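Local coordinates for protein alpha,alpha-trehalose-phosphate synthase (UDP-forming) (Burkholderia xenovorans, PDB 5V0T) that is a glycosyltransferase of family 20 with the two-domain GT-B fold, and holds 6-O-phosphono-alpha-D-glucopyranose and uridine-5'-diphosphate in neighbouring pockets, at residues D83-R87 against G88-A92; T93-P96 against A97-R101; D317-A320 against Y321-I324; L374-G377 against M378-V381. One frame throughout, in Å; residues are numbered along the deposited sequence.

In the fold
Contacts 1 and 2 follow one another on helix 79-98, their centres about 12 Å apart. Each gives one aromatic ring to the 6-O-phosphono-alpha-D-glucopyranose pocket, Tyr86 from contact 1 and Trp95 from contact 2. Contact 3, at the start of helix 319-339, lies against helix 79-98. Arg87 NE and Asp317 OD1 form a salt bridge at 3.5 Å, and Tyr321 OH lies 3.2 Å from Trp95 NE1. Contact 4 opens helix 380-388 at the alpha phosphate of uridine-5'-diphosphate. It meets contact 2 where His99 O packs 3.4 Å from Arg375 CG. Contacts 3 and 4 do not touch, their nearest atoms being about 7 Å apart.

Contact 1 of 4, residues D83-R87 against G88-A92; sequences DQYYR and GFSNA. With G6P (6-O-phosphono-alpha-D-glucopyranose), chain J.
Residues 83-87 and 88-92 are consecutive turns of helix 79-98, and their short axes are bent 24° from each other. The helix widens here into pi-type turns, so several bonds run from residue i+5 back to residue i. Phe89 N donates to Gln84 O at 2.9 Å, and Asn91 N donates to Tyr86 O at 3.0 Å. Tyr85 O is gripped twice by one residue. Ser90 OG reaches Tyr85 O at 2.7 Å from one face of the carbonyl plane, and Ser90 N comes from the opposite face. The serine hydroxyl is placed there by chi1 of -68°, which sets OG beside its own backbone N.

Tyr86 carries the contact toward the ligand. Its CG is anti to the backbone N, and the ring runs out from the helix to the 6-O-phosphono-alpha-D-glucopyranose pocket. Asn91 ND2 lies over one face of this ring, offset toward its rim and 3.4 Å from Tyr86 CZ. The amide stands steeply to the ring, with the planes 75° apart. Asn91 OD1 bonds to Tyr141 OH, which helps to fix the turn of the amide. The ring also meets those of Trp50 and Tyr82.

On another side of the helix, Arg87 NH1 forms a salt bridge with Asp83 OD1 at 2.9 Å, meeting the oxygen from above the carboxylate plane. Arg87 NH2 is bonded to Asp317 O. At the ligand end of the ring, Tyr86 OH donates to O2P of 6-O-phosphono-alpha-D-glucopyranose at 2.6 Å.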
loop_
_atom_site.group_PDB
_atom_site.type_symbol
_atom_site.label_atom_id
_atom_site.label_comp_id
_atom_site.label_asym_id
_atom_site.label_seq_id
_atom_site.Cartn_x
_atom_site.Cartn_y
_atom_site.Cartn_z
ATOM N N ASP A 83 12.152 11.880 13.943
ATOM C CA ASP A 83 12.144 13.041 13.053
ATOM C C ASP A 83 13.057 12.837 11.848
ATOM O O ASP A 83 12.699 13.213 10.727
ATOM C CB ASP A 83 12.548 14.298 13.819
ATOM C CG ASP A 83 11.430 14.839 14.698
ATOM O OD1 ASP A 83 10.245 14.583 14.397
ATOM O OD2 ASP A 83 11.739 15.524 15.693
ATOM N N GLN A 84 14.233 12.231 12.044
ATOM C CA GLN A 84 15.199 12.160 10.948
ATOM C C GLN A 84 14.924 10.977 10.034
ATOM O O GLN A 84 14.972 11.104 8.806
ATOM C CB GLN A 84 16.630 12.069 11.493
ATOM C CG GLN A 84 17.091 13.311 12.219
ATOM C CD GLN A 84 18.441 13.138 12.922
ATOM O OE1 GLN A 84 19.123 12.124 12.774
ATOM N NE2 GLN A 84 18.818 14.136 13.702
ATOM N N TYR A 85 14.640 9.820 10.623
ATOM C CA TYR A 85 14.535 8.576 9.875
ATOM C C TYR A 85 13.148 8.398 9.266
ATOM O O TYR A 85 13.016 8.022 8.090
ATOM C CB TYR A 85 14.885 7.416 10.809
ATOM C CG TYR A 85 14.175 6.096 10.603
ATOM C CD1 TYR A 85 14.670 5.155 9.705
ATOM C CD2 TYR A 85 13.053 5.755 11.367
ATOM C CE1 TYR A 85 14.051 3.926 9.539
ATOM C CE2 TYR A 85 12.415 4.521 11.206
ATOM C CZ TYR A 85 12.938 3.612 10.290
ATOM O OH TYR A 85 12.360 2.389 10.104
ATOM N N TYR A 86 12.102 8.679 10.036
ATOM C CA TYR A 86 10.742 8.386 9.592
ATOM C C TYR A 86 10.063 9.604 8.975
ATOM O O TYR A 86 9.715 9.584 7.788
ATOM C CB TYR A 86 9.936 7.826 10.771
ATOM C CG TYR A 86 8.454 7.621 10.513
ATOM C CD1 TYR A 86 7.981 6.460 9.907
ATOM C CD2 TYR A 86 7.528 8.582 10.896
ATOM C CE1 TYR A 86 6.608 6.271 9.678
ATOM C CE2 TYR A 86 6.168 8.405 10.682
ATOM C CZ TYR A 86 5.712 7.244 10.077
ATOM O OH TYR A 86 4.354 7.086 9.873
ATOM N N ARG A 87 9.865 10.675 9.755
ATOM C CA ARG A 87 9.288 11.889 9.184
ATOM C C ARG A 87 10.216 12.512 8.149
ATOM O O ARG A 87 9.744 13.147 7.198
ATOM C CB ARG A 87 8.995 12.919 10.279
ATOM C CG ARG A 87 7.789 12.618 11.144
ATOM C CD ARG A 87 7.539 13.734 12.162
ATOM N NE ARG A 87 7.143 14.987 11.536
ATOM C CZ ARG A 87 7.875 16.091 11.548
ATOM N NH1 ARG A 87 9.045 16.093 12.167
ATOM N NH2 ARG A 87 7.433 17.191 10.946
ATOM N N GLY A 88 11.530 12.348 8.322
ATOM C CA GLY A 88 12.509 12.990 7.472
ATOM C C GLY A 88 12.753 12.216 6.197
ATOM O O GLY A 88 12.001 12.353 5.229
ATOM N N PHE A 89 13.792 11.380 6.180
ATOM C CA PHE A 89 14.191 10.778 4.918
ATOM C C PHE A 89 13.125 9.834 4.373
ATOM O O PHE A 89 12.833 9.866 3.175
ATOM C CB PHE A 89 15.524 10.050 5.055
ATOM C CG PHE A 89 16.143 9.713 3.735
ATOM C CD1 PHE A 89 16.718 10.719 2.948
ATOM C CD2 PHE A 89 16.153 8.407 3.274
ATOM C CE1 PHE A 89 17.273 10.432 1.716
ATOM C CE2 PHE A 89 16.731 8.097 2.055
ATOM C CZ PHE A 89 17.289 9.114 1.268
ATOM N N SER A 90 12.530 8.985 5.223
ATOM C CA SER A 90 11.559 8.016 4.705
ATOM C C SER A 90 10.358 8.714 4.072
ATOM O O SER A 90 10.023 8.465 2.909
ATOM C CB SER A 90 11.101 7.060 5.810
ATOM O OG SER A 90 12.171 6.211 6.222
ATOM N N ASN A 91 9.707 9.611 4.804
ATOM C CA ASN A 91 8.437 10.132 4.310
ATOM C C ASN A 91 8.511 11.515 3.686
ATOM O O ASN A 91 7.546 11.926 3.035
ATOM C CB ASN A 91 7.412 10.091 5.439
ATOM C CG ASN A 91 6.988 8.668 5.728
ATOM O OD1 ASN A 91 7.050 7.836 4.840
ATOM N ND2 ASN A 91 6.589 8.376 6.955
ATOM N N ALA A 92 9.617 12.251 3.850
ATOM C CA ALA A 92 9.754 13.521 3.149
ATOM C C ALA A 92 10.640 13.418 1.919
ATOM O O ALA A 92 10.589 14.302 1.056
ATOM C CB ALA A 92 10.305 14.612 4.084
HETATM C C1 G6P J . 2.014 2.118 3.046
HETATM C C2 G6P J . 3.481 1.767 3.226
HETATM C C3 G6P J . 3.698 1.043 4.557
HETATM C C4 G6P J . 3.137 1.903 5.692
HETATM C C5 G6P J . 1.670 2.231 5.410
HETATM C C6 G6P J . 1.073 3.050 6.555
HETATM O O1 G6P J . 1.293 0.892 3.015
HETATM O O2 G6P J . 3.921 0.963 2.117
HETATM O O3 G6P J . 5.114 0.866 4.735
HETATM O O4 G6P J . 3.220 1.182 6.939
HETATM O O5 G6P J . 1.555 2.914 4.151
HETATM O O6 G6P J . 1.861 4.233 6.775
HETATM P P G6P J . 2.501 4.502 8.228
HETATM O O1P G6P J . 1.354 4.879 9.131
HETATM O O2P G6P J . 3.507 5.593 7.987
HETATM O O3P G6P J . 3.127 3.184 8.627
#

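Contact 2 of 4, residues T93-P96 against A97-R101; sequences TLWP and AFHYR
Trp95 O is held by two donors of His99. His99 ND1 donates to Trp95 O at 2.8 Å; the backbone N of His99 is the second donor. They approach from opposite faces of the carbonyl plane. The oxygen lies almost in the plane of the imidazole, so the ND1 bond uses the N-H at the ring edge.

The same imidazole leans over the indole of Trp95. His99 CE1 sits above one face, 3.4 Å from Trp95 CE3. The six-membered ring of Trp95 and the His99 ring are inclined at 33°, so they cross obliquely without lying flat on each other. Trp95 CG is anti to the backbone N (chi1 180°), which brings one indole face under His99 CE1. Trp95 NE1 bonds to Asp279 OD1, and the indole also touches 6-O-phosphono-alpha-D-glucopyranose.

This is the C-terminal end of helix 79-98, closed by a Schellman motif. Arg101 N donates to Pro96 O at 2.7 Å, and Tyr100 N donates to Ala97 O at 3.1 Å. Tyr100 is the C-prime residue, with a positive phi of 63°. Its hydroxyl bonds to Ala169 N.

Pro96 N has no hydrogen to give, and the helix kinks there. Ala97 N to Thr93 O and Phe98 N to Leu94 O carry the bonding past it. Leu94 and Phe98 lie side by side and point the same way. Leu94 CD2 touches Phe98 CE1 at 3.7 Å, and Phe98 also packs on Leu173.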
loop_
_atom_site.group_PDB
_atom_site.type_symbol
_atom_site.label_atom_id
_atom_site.label_comp_id
_atom_site.label_asym_id
_atom_site.label_seq_id
_atom_site.Cartn_x
_atom_site.Cartn_y
_atom_site.Cartn_z
ATOM N N THR A 93 11.427 12.350 1.800
ATOM C CA THR A 93 12.239 12.133 0.613
ATOM C C THR A 93 11.761 10.926 -0.180
ATOM O O THR A 93 11.358 11.075 -1.340
ATOM C CB THR A 93 13.719 11.965 0.986
ATOM O OG1 THR A 93 14.179 13.152 1.640
ATOM C CG2 THR A 93 14.558 11.703 -0.267
ATOM N N LEU A 94 11.800 9.730 0.421
ATOM C CA LEU A 94 11.574 8.500 -0.338
ATOM C C LEU A 94 10.126 8.382 -0.785
ATOM O O LEU A 94 9.856 8.082 -1.956
ATOM C CB LEU A 94 11.966 7.270 0.491
ATOM C CG LEU A 94 13.471 7.109 0.753
ATOM C CD1 LEU A 94 13.797 5.834 1.569
ATOM C CD2 LEU A 94 14.252 7.158 -0.557
ATOM N N TRP A 95 9.178 8.564 0.143
ATOM C CA TRP A 95 7.770 8.399 -0.225
ATOM C C TRP A 95 7.369 9.309 -1.376
ATOM O O TRP A 95 6.828 8.795 -2.372
ATOM C CB TRP A 95 6.859 8.614 0.989
ATOM C CG TRP A 95 5.393 8.455 0.626
ATOM C CD1 TRP A 95 4.547 9.433 0.205
ATOM C CD2 TRP A 95 4.631 7.240 0.641
ATOM N NE1 TRP A 95 3.296 8.905 -0.052
ATOM C CE2 TRP A 95 3.320 7.563 0.224
ATOM C CE3 TRP A 95 4.922 5.912 0.997
ATOM C CZ2 TRP A 95 2.297 6.603 0.136
ATOM C CZ3 TRP A 95 3.900 4.955 0.918
ATOM C CH2 TRP A 95 2.610 5.308 0.480
ATOM N N PRO A 96 7.610 10.630 -1.338
ATOM C CA PRO A 96 7.221 11.448 -2.500
ATOM C C PRO A 96 7.985 11.085 -3.762
ATOM O O PRO A 96 7.386 11.049 -4.844
ATOM C CB PRO A 96 7.500 12.887 -2.041
ATOM C CG PRO A 96 8.425 12.757 -0.877
ATOM C CD PRO A 96 8.103 11.460 -0.223
ATOM N N ALA A 97 9.283 10.773 -3.653
ATOM C CA ALA A 97 10.086 10.511 -4.850
ATOM C C ALA A 97 9.626 9.242 -5.554
ATOM O O ALA A 97 9.485 9.218 -6.783
ATOM C CB ALA A 97 11.565 10.402 -4.482
ATOM N N PHE A 98 9.389 8.177 -4.784
ATOM C CA PHE A 98 9.000 6.888 -5.339
ATOM C C PHE A 98 7.556 6.895 -5.828
ATOM O O PHE A 98 7.176 6.025 -6.618
ATOM C CB PHE A 98 9.175 5.773 -4.296
ATOM C CG PHE A 98 10.604 5.321 -4.091
ATOM C CD1 PHE A 98 11.646 6.241 -3.979
ATOM C CD2 PHE A 98 10.897 3.973 -3.967
ATOM C CE1 PHE A 98 12.955 5.824 -3.779
ATOM C CE2 PHE A 98 12.203 3.543 -3.762
ATOM C CZ PHE A 98 13.232 4.468 -3.662
ATOM N N HIS A 99 6.743 7.851 -5.371
ATOM C CA HIS A 99 5.406 8.049 -5.914
ATOM C C HIS A 99 5.360 9.156 -6.973
ATOM O O HIS A 99 4.289 9.728 -7.231
ATOM C CB HIS A 99 4.433 8.305 -4.766
ATOM C CG HIS A 99 4.196 7.086 -3.929
ATOM N ND1 HIS A 99 5.006 6.745 -2.863
ATOM C CD2 HIS A 99 3.278 6.094 -4.037
ATOM C CE1 HIS A 99 4.585 5.607 -2.337
ATOM N NE2 HIS A 99 3.525 5.201 -3.017
ATOM N N TYR A 100 6.507 9.462 -7.596
ATOM C CA TYR A 100 6.576 10.380 -8.739
ATOM C C TYR A 100 6.141 11.791 -8.343
ATOM O O TYR A 100 5.495 12.503 -9.111
ATOM C CB TYR A 100 5.746 9.853 -9.921
ATOM C CG TYR A 100 6.332 8.618 -10.592
ATOM C CD1 TYR A 100 6.331 7.382 -9.956
ATOM C CD2 TYR A 100 6.876 8.688 -11.873
ATOM C CE1 TYR A 100 6.863 6.242 -10.575
ATOM C CE2 TYR A 100 7.416 7.553 -12.504
ATOM C CZ TYR A 100 7.404 6.338 -11.848
ATOM O OH TYR A 100 7.935 5.221 -12.459
ATOM N N ARG A 101 6.476 12.189 -7.117
ATOM C CA ARG A 101 6.194 13.546 -6.670
ATOM C C ARG A 101 7.484 14.261 -6.287
ATOM O O ARG A 101 7.657 14.658 -5.132
ATOM C CB ARG A 101 5.211 13.550 -5.494
ATOM C CG ARG A 101 3.777 13.149 -5.881
ATOM C CD ARG A 101 3.211 14.038 -7.014
ATOM N NE ARG A 101 3.104 15.444 -6.636
ATOM C CZ ARG A 101 2.061 15.956 -5.983
ATOM N NH1 ARG A 101 1.044 15.178 -5.614
ATOM N NH2 ARG A 101 2.035 17.247 -5.689
#

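Contact 3 of 4, residues D317-A320 against Y321-I324; sequences DMHA and YQDI. With FMT (formic acid), chain P.
His319 and Gln322 meet through their side chains in the first turn of helix 319-339. His319 ND1 donates to Gln322 OE1 at 3.0 Å. The bond is bent, with 141° at the hydrogen. It meets the oxygen from above the amide plane, and the imidazole and amide planes are 60° apart. This helix belongs to a beta-alpha-beta unit with strands 305-310 and 347-350.

A formic acid molecule, probably from the crystallisation liquor, sits at the start of the helix. Its O1 accepts a weak bond from His319 N at 2.9 Å. With chi1 at -74°, His319 CG lies beside that nitrogen, and formic acid O1 comes over one face of the ring, 3.2 Å from His319 CG.

Met318 is the N-cap residue. Its carbonyl oxygen accepts a bond from Gln322 N at 3.0 Å and a weak one from Tyr321 N. The next turn is set by Asp323 N to His319 O.

Met318 and Tyr321 lie side by side and point the same way. Met318 CB touches Tyr321 CD1 at 3.9 Å. Met318 SD lies 5.2 Å from the centroid of the Tyr321 ring, an oblique Met-aromatic contact.

Farther out, Gln322 NE2 holds Ala316 O, so both ends of the amide are engaged. Met318 also packs on Arg87, Asn91 and Ala92 of helix 79-98. Tyr321 OH is held by Asp279 OD2 and Arg315 NH1, which fix the far end of the ring.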
loop_
_atom_site.group_PDB
_atom_site.type_symbol
_atom_site.label_atom_id
_atom_site.label_comp_id
_atom_site.label_asym_id
_atom_site.label_seq_id
_atom_site.Cartn_x
_atom_site.Cartn_y
_atom_site.Cartn_z
ATOM N N ASP A 317 1.513 14.824 11.339
ATOM C CA ASP A 317 2.448 15.828 11.828
ATOM C C ASP A 317 3.368 16.345 10.729
ATOM O O ASP A 317 4.366 17.012 11.020
ATOM C CB ASP A 317 3.248 15.286 13.018
ATOM C CG ASP A 317 3.963 13.971 12.716
ATOM O OD1 ASP A 317 3.963 13.532 11.558
ATOM O OD2 ASP A 317 4.524 13.366 13.653
ATOM N N MET A 318 3.038 16.070 9.470
ATOM C CA MET A 318 3.816 16.510 8.325
ATOM C C MET A 318 3.024 17.548 7.546
ATOM O O MET A 318 1.846 17.333 7.242
ATOM C CB MET A 318 4.184 15.331 7.431
ATOM C CG MET A 318 5.236 14.448 8.068
ATOM S SD MET A 318 5.649 13.130 6.956
ATOM C CE MET A 318 6.775 13.987 5.842
ATOM N N HIS A 319 3.680 18.672 7.238
ATOM C CA HIS A 319 3.022 19.767 6.530
ATOM C C HIS A 319 2.408 19.301 5.221
ATOM O O HIS A 319 1.306 19.729 4.863
ATOM C CB HIS A 319 4.019 20.897 6.260
ATOM C CG HIS A 319 4.370 21.700 7.474
ATOM N ND1 HIS A 319 3.690 21.584 8.669
ATOM C CD2 HIS A 319 5.331 22.631 7.678
ATOM C CE1 HIS A 319 4.217 22.411 9.555
ATOM N NE2 HIS A 319 5.214 23.058 8.979
ATOM N N ALA A 320 3.115 18.452 4.467
ATOM C CA ALA A 320 2.572 18.013 3.181
ATOM C C ALA A 320 1.267 17.247 3.348
ATOM O O ALA A 320 0.388 17.317 2.482
ATOM C CB ALA A 320 3.584 17.145 2.426
ATOM N N TYR A 321 1.128 16.484 4.426
ATOM C CA TYR A 321 -0.123 15.780 4.648
ATOM C C TYR A 321 -1.204 16.723 5.153
ATOM O O TYR A 321 -2.375 16.566 4.786
ATOM C CB TYR A 321 0.113 14.591 5.593
ATOM C CG TYR A 321 0.779 13.457 4.850
ATOM C CD1 TYR A 321 2.158 13.448 4.651
ATOM C CD2 TYR A 321 0.019 12.435 4.274
ATOM C CE1 TYR A 321 2.775 12.434 3.949
ATOM C CE2 TYR A 321 0.628 11.417 3.559
ATOM C CZ TYR A 321 2.011 11.427 3.401
ATOM O OH TYR A 321 2.623 10.421 2.692
ATOM N N GLN A 322 -0.836 17.721 5.958
ATOM C CA GLN A 322 -1.793 18.769 6.305
ATOM C C GLN A 322 -2.280 19.495 5.052
ATOM O O GLN A 322 -3.472 19.797 4.921
ATOM C CB GLN A 322 -1.149 19.755 7.287
ATOM C CG GLN A 322 -0.741 19.123 8.629
ATOM C CD GLN A 322 0.440 19.836 9.319
ATOM O OE1 GLN A 322 0.806 20.960 8.960
ATOM N NE2 GLN A 322 1.043 19.166 10.311
ATOM N N ASP A 323 -1.374 19.761 4.109
ATOM C CA ASP A 323 -1.745 20.499 2.900
ATOM C C ASP A 323 -2.757 19.724 2.064
ATOM O O ASP A 323 -3.777 20.277 1.646
ATOM C CB ASP A 323 -0.502 20.810 2.054
ATOM C CG ASP A 323 0.405 21.854 2.686
ATOM O OD1 ASP A 323 -0.073 22.678 3.494
ATOM O OD2 ASP A 323 1.609 21.851 2.357
ATOM N N ILE A 324 -2.482 18.448 1.778
ATOM C CA ILE A 324 -3.428 17.703 0.939
ATOM C C ILE A 324 -4.763 17.559 1.652
ATOM O O ILE A 324 -5.824 17.552 1.008
ATOM C CB ILE A 324 -2.849 16.332 0.496
ATOM C CG1 ILE A 324 -3.830 15.565 -0.415
ATOM C CG2 ILE A 324 -2.460 15.439 1.694
ATOM C CD1 ILE A 324 -4.219 16.337 -1.718
HETATM C C FMT P . 6.699 18.855 7.895
HETATM O O1 FMT P . 6.027 19.317 8.820
HETATM O O2 FMT P . 6.998 17.662 7.777
#

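Contact 4 of 4, residues L374-G377 against M378-V381; sequences LRDG and MNLV. With UDP (uridine-5'-diphosphate), chain I.
The carboxylate of Asp376 and the amide of Asn379 are the flat groups here, and their planes stand 61° apart. Asn379 ND2 donates to Asp376 OD2 at 2.9 Å and meets it from above the carboxylate plane. The two side chains cross at about a right angle. They sit in the loop between strand 368-371 and helix 380-388, in the phosphate-binding part of the GT-B fold.

Asp376 CG is anti to its own N (chi1 -155°), and this turns the carboxylate toward the helix start. Asp376 OD2 also forms a salt bridge with Lys282 NZ, which itself bonds to uridine-5'-diphosphate. The other oxygen, Asp376 OD1, accepts a weak bond from Met378 N at 3.4 Å.

Asn379 is the N-cap residue of the helix, and its OD1 caps Ala382 N. The Met378 side chain packs on Gln195, Pro238 and Glu408.

The backbone at the helix start grips the ligand. Leu380 N donates to O2A of uridine-5'-diphosphate at 2.8 Å in an almost straight bond of 175°. Val381 N donates to O1A of uridine-5'-diphosphate, on the same phosphate, at 3.2 Å. The helix N-terminus would probably help to offset the phosphate charge. A water accepts from Asn379 N at 2.8 Å. It also touches O2A of uridine-5'-diphosphate, and lies 2.6 Å from Asp376 OD1.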
loop_
_atom_site.group_PDB
_atom_site.type_symbol
_atom_site.label_atom_id
_atom_site.label_comp_id
_atom_site.label_asym_id
_atom_site.label_seq_id
_atom_site.Cartn_x
_atom_site.Cartn_y
_atom_site.Cartn_z
ATOM N N LEU A 374 -2.873 8.184 -7.803
ATOM C CA LEU A 374 -1.931 8.674 -8.811
ATOM C C LEU A 374 -0.784 7.691 -9.015
ATOM O O LEU A 374 -0.303 7.503 -10.141
ATOM C CB LEU A 374 -1.392 10.047 -8.403
ATOM C CG LEU A 374 -2.518 11.096 -8.324
ATOM C CD1 LEU A 374 -2.061 12.396 -7.670
ATOM C CD2 LEU A 374 -3.087 11.383 -9.714
ATOM N N ARG A 375 -0.335 7.059 -7.935
ATOM C CA ARG A 375 0.678 6.007 -7.950
ATOM C C ARG A 375 0.432 5.152 -6.725
ATOM O O ARG A 375 0.163 5.688 -5.646
ATOM C CB ARG A 375 2.114 6.549 -7.873
ATOM C CG ARG A 375 2.555 7.437 -9.027
ATOM C CD ARG A 375 2.891 6.599 -10.262
ATOM N NE ARG A 375 3.147 7.454 -11.416
ATOM C CZ ARG A 375 3.583 7.017 -12.593
ATOM N NH1 ARG A 375 3.769 7.878 -13.576
ATOM N NH2 ARG A 375 3.822 5.724 -12.785
ATOM N N ASP A 376 0.550 3.836 -6.878
ATOM C CA ASP A 376 0.286 2.934 -5.760
ATOM C C ASP A 376 1.006 1.630 -6.039
ATOM O O ASP A 376 0.878 1.079 -7.136
ATOM C CB ASP A 376 -1.226 2.702 -5.592
ATOM C CG ASP A 376 -1.610 2.312 -4.178
ATOM O OD1 ASP A 376 -0.905 1.456 -3.596
ATOM O OD2 ASP A 376 -2.631 2.845 -3.663
ATOM N N GLY A 377 1.803 1.165 -5.070
ATOM C CA GLY A 377 2.543 -0.066 -5.280
ATOM C C GLY A 377 1.649 -1.247 -5.609
ATOM O O GLY A 377 2.010 -2.099 -6.417
ATOM N N MET A 378 0.482 -1.326 -4.973
ATOM C CA MET A 378 -0.451 -2.401 -5.282
ATOM C C MET A 378 -1.882 -1.899 -5.176
ATOM O O MET A 378 -2.595 -1.838 -6.182
ATOM C CB MET A 378 -0.228 -3.607 -4.354
ATOM C CG MET A 378 -1.171 -4.804 -4.618
ATOM S SD MET A 378 -1.211 -5.365 -6.342
ATOM C CE MET A 378 0.501 -5.801 -6.638
ATOM N N ASN A 379 -2.268 -1.527 -3.948
ATOM C CA ASN A 379 -3.585 -1.085 -3.496
ATOM C C ASN A 379 -4.428 -2.297 -3.087
ATOM O O ASN A 379 -5.096 -2.935 -3.915
ATOM C CB ASN A 379 -4.332 -0.217 -4.524
ATOM C CG ASN A 379 -5.494 0.532 -3.888
ATOM O OD1 ASN A 379 -6.485 -0.076 -3.505
ATOM N ND2 ASN A 379 -5.375 1.843 -3.761
ATOM N N LEU A 380 -4.382 -2.627 -1.793
ATOM C CA LEU A 380 -5.166 -3.752 -1.295
ATOM C C LEU A 380 -6.660 -3.440 -1.287
ATOM O O LEU A 380 -7.479 -4.355 -1.431
ATOM C CB LEU A 380 -4.702 -4.133 0.111
ATOM C CG LEU A 380 -3.311 -4.754 0.257
ATOM C CD1 LEU A 380 -3.127 -5.209 1.697
ATOM C CD2 LEU A 380 -3.114 -5.913 -0.689
ATOM N N VAL A 381 -7.032 -2.166 -1.138
ATOM C CA VAL A 381 -8.446 -1.810 -1.100
ATOM C C VAL A 381 -9.136 -2.250 -2.384
ATOM O O VAL A 381 -10.267 -2.738 -2.358
ATOM C CB VAL A 381 -8.615 -0.300 -0.841
ATOM C CG1 VAL A 381 -9.982 0.216 -1.382
ATOM C CG2 VAL A 381 -8.463 0.008 0.672
HETATM N N1 UDP I . -7.782 0.063 6.102
HETATM C C2 UDP I . -8.319 -0.187 7.355
HETATM N N3 UDP I . -9.029 0.845 7.898
HETATM C C4 UDP I . -9.262 2.078 7.331
HETATM C C5 UDP I . -8.680 2.264 6.028
HETATM C C6 UDP I . -7.983 1.266 5.463
HETATM O O2 UDP I . -8.164 -1.241 7.945
HETATM O O4 UDP I . -9.934 2.911 7.951
HETATM C "C1'" UDP I . -7.017 -1.016 5.468
HETATM C "C2'" UDP I . -7.619 -1.499 4.151
HETATM O "O2'" UDP I . -8.619 -2.470 4.408
HETATM C "C3'" UDP I . -6.383 -2.081 3.463
HETATM C "C4'" UDP I . -5.265 -1.140 3.931
HETATM O "O4'" UDP I . -5.737 -0.522 5.148
HETATM O "O3'" UDP I . -6.091 -3.410 3.883
HETATM C "C5'" UDP I . -4.860 -0.077 2.946
HETATM O "O5'" UDP I . -3.929 -0.678 2.025
HETATM P PA UDP I . -3.748 -0.120 0.556
HETATM O O1A UDP I . -5.088 0.120 -0.108
HETATM O O2A UDP I . -2.834 -1.054 -0.148
HETATM O O3A UDP I . -3.078 1.301 0.725
HETATM P PB UDP I . -1.976 1.917 1.682
HETATM O O1B UDP I . -1.033 0.742 1.960
HETATM O O2B UDP I . -1.270 2.943 0.770
HETATM O O3B UDP I . -2.577 2.510 2.902
HETATM O O HOH W 1 -0.765 -0.443 -1.842
#